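Local coordinates for putative major capsid protein (Cafeteriavirus-dependent mavirus, PDB 6G43), which probably forms the trimeric building block of the icosahedral capsid of this virophage, as double jelly-roll major capsid proteins do, at residues A[42-47]-A[267-272]. Sequence-based numbering, arbitrary orientation.
Sequences FQTIQP and NMLVQN
Q43 and I45 of strand 42-45 pair antiparallel with V270 and M268 of strand 258-273 through four backbone hydrogen bonds, the short segments running at 146° to each other. Q43 N to V270 O measures 3.0 Å, and I45 N to M268 O 2.9 Å; V270 N and M268 N return the bonds to Q43 O and I45 O. F42 with Q271 and T44 with L269 are the non-hydrogen-bonded pairs. F42, T44, L269 and Q271 share one face of the sheet. There the aliphatic part of Q271 lies over the F42 ring, with Q271 CG 3.5 Å from the ring centroid in a CH-pi contact. The Q271 amide runs on past the ring rim, its plane only 18° from the ring plane. F42 CD2 also touches L269 CD1 at 3.8 Å. L373 of a second subunit packs on F42, so this face takes part in a subunit interface. Farther along, the T44 methyl CG2 rests 3.5 Å from N267 OD1, an oxygen hydrogen-bonded to R76 NE. The other face carries Q43, I45, M268 and V270. I45 CD1 meets both M268 CE and V270 CG2, each at 3.7 Å. M268 is a selenomethionine; its CG is anti to the backbone N (chi1 -176°), and the turn about the CG-SE bond brings CE beside I45 CD1. M268 also packs on F61, F228 and V230 within the fold. The pairing adds strand 42-45 to an antiparallel sheet in which 258-273 also pairs with 68-84, an arrangement consistent with a jelly-roll of the double jelly-roll capsid fold.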
loop_
_atom_site.group_PDB
_atom_site.type_symbol
_atom_site.label_atom_id
_atom_site.label_comp_id
_atom_site.label_asym_id
_atom_site.label_seq_id
_atom_site.Cartn_x
_atom_site.Cartn_y
_atom_site.Cartn_z
ATOM N N PHE A 42 12.540 25.422 -14.836
ATOM C CA PHE A 42 12.399 24.488 -15.948
ATOM C C PHE A 42 12.609 25.202 -17.281
ATOM O O PHE A 42 12.179 26.343 -17.449
ATOM C CB PHE A 42 11.017 23.823 -15.924
ATOM C CG PHE A 42 10.869 22.770 -14.861
ATOM C CD1 PHE A 42 10.445 23.109 -13.580
ATOM C CD2 PHE A 42 11.154 21.435 -15.139
ATOM C CE1 PHE A 42 10.307 22.138 -12.598
ATOM C CE2 PHE A 42 11.017 20.458 -14.161
ATOM C CZ PHE A 42 10.595 20.809 -12.887
ATOM N N GLN A 43 13.283 24.532 -18.212
ATOM C CA GLN A 43 13.387 25.015 -19.592
ATOM C C GLN A 43 13.270 23.871 -20.595
ATOM O O GLN A 43 13.652 22.730 -20.315
ATOM C CB GLN A 43 14.663 25.843 -19.838
ATOM C CG GLN A 43 15.887 25.480 -19.015
ATOM C CD GLN A 43 17.050 26.424 -19.287
ATOM O OE1 GLN A 43 17.114 27.513 -18.724
ATOM N NE2 GLN A 43 17.970 26.011 -20.150
ATOM N N THR A 44 12.728 24.212 -21.762
ATOM C CA THR A 44 12.443 23.267 -22.830
ATOM C C THR A 44 13.517 23.402 -23.907
ATOM O O THR A 44 13.689 24.475 -24.490
ATOM C CB THR A 44 11.055 23.555 -23.438
ATOM O OG1 THR A 44 10.066 23.535 -22.398
ATOM C CG2 THR A 44 10.686 22.525 -24.496
ATOM N N ILE A 45 14.234 22.307 -24.155
ATOM C CA ILE A 45 15.303 22.261 -25.150
ATOM C C ILE A 45 14.779 21.548 -26.395
ATOM O O ILE A 45 14.382 20.381 -26.325
ATOM C CB ILE A 45 16.549 21.529 -24.601
ATOM C CG1 ILE A 45 17.073 22.242 -23.344
ATOM C CG2 ILE A 45 17.649 21.457 -25.660
ATOM C CD1 ILE A 45 17.942 21.377 -22.458
ATOM N N GLN A 46 14.766 22.260 -27.523
ATOM C CA GLN A 46 14.380 21.688 -28.810
ATOM C C GLN A 46 15.565 20.936 -29.414
ATOM O O GLN A 46 16.715 21.278 -29.125
ATOM C CB GLN A 46 13.940 22.793 -29.777
ATOM C CG GLN A 46 12.755 23.626 -29.304
ATOM C CD GLN A 46 11.480 22.813 -29.124
ATOM O OE1 GLN A 46 11.238 21.843 -29.846
ATOM N NE2 GLN A 46 10.654 23.208 -28.154
ATOM N N PRO A 47 15.298 19.913 -30.256
ATOM C CA PRO A 47 16.392 19.228 -30.948
ATOM C C PRO A 47 17.018 20.088 -32.057
ATOM O O PRO A 47 16.397 21.045 -32.524
ATOM C CB PRO A 47 15.721 17.975 -31.523
ATOM C CG PRO A 47 14.286 18.338 -31.672
ATOM C CD PRO A 47 13.981 19.342 -30.600
ATOM N N ASN A 267 10.707 17.093 -27.271
ATOM C CA ASN A 267 11.588 18.046 -26.596
ATOM C C ASN A 267 12.127 17.432 -25.309
ATOM O O ASN A 267 11.571 16.453 -24.801
ATOM C CB ASN A 267 10.864 19.374 -26.319
ATOM C CG ASN A 267 9.698 19.230 -25.350
ATOM O OD1 ASN A 267 9.896 19.111 -24.138
ATOM N ND2 ASN A 267 8.476 19.269 -25.874
HETATM N N MSE A 268 13.215 18.005 -24.799
HETATM C CA MSE A 268 13.797 17.601 -23.520
HETATM C C MSE A 268 13.476 18.648 -22.485
HETATM O O MSE A 268 13.702 19.839 -22.718
HETATM C CB MSE A 268 15.306 17.437 -23.663
HETATM C CG MSE A 268 15.942 16.931 -22.371
HETATM SE SE MSE A 268 17.724 16.178 -22.721
HETATM C CE MSE A 268 18.588 17.814 -23.395
ATOM N N LEU A 269 12.946 18.211 -21.340
ATOM C CA LEU A 269 12.650 19.087 -20.200
ATOM C C LEU A 269 13.724 18.923 -19.126
ATOM O O LEU A 269 13.943 17.814 -18.633
ATOM C CB LEU A 269 11.278 18.751 -19.611
ATOM C CG LEU A 269 10.776 19.603 -18.436
ATOM C CD1 LEU A 269 10.582 21.061 -18.829
ATOM C CD2 LEU A 269 9.477 19.030 -17.895
ATOM N N VAL A 270 14.379 20.030 -18.773
ATOM C CA VAL A 270 15.404 20.055 -17.725
ATOM C C VAL A 270 15.090 21.130 -16.686
ATOM O O VAL A 270 14.367 22.081 -16.977
ATOM C CB VAL A 270 16.813 20.332 -18.309
ATOM C CG1 VAL A 270 17.178 19.291 -19.359
ATOM C CG2 VAL A 270 16.909 21.734 -18.905
ATOM N N GLN A 271 15.639 20.962 -15.483
ATOM C CA GLN A 271 15.694 22.019 -14.469
ATOM C C GLN A 271 17.102 22.591 -14.466
ATOM O O GLN A 271 18.065 21.828 -14.451
ATOM C CB GLN A 271 15.405 21.454 -13.081
ATOM C CG GLN A 271 13.984 20.985 -12.865
ATOM C CD GLN A 271 13.775 20.430 -11.468
ATOM O OE1 GLN A 271 14.228 19.328 -11.160
ATOM N NE2 GLN A 271 13.091 21.188 -10.616
ATOM N N ASN A 272 17.224 23.918 -14.473
ATOM C CA ASN A 272 18.529 24.585 -14.376
ATOM C C ASN A 272 18.468 25.739 -13.382
ATOM O O ASN A 272 17.681 26.665 -13.563
ATOM C CB ASN A 272 18.988 25.099 -15.742
ATOM C CG ASN A 272 20.422 25.604 -15.720
ATOM O OD1 ASN A 272 20.667 26.810 -15.739
ATOM N ND2 ASN A 272 21.376 24.682 -15.662
#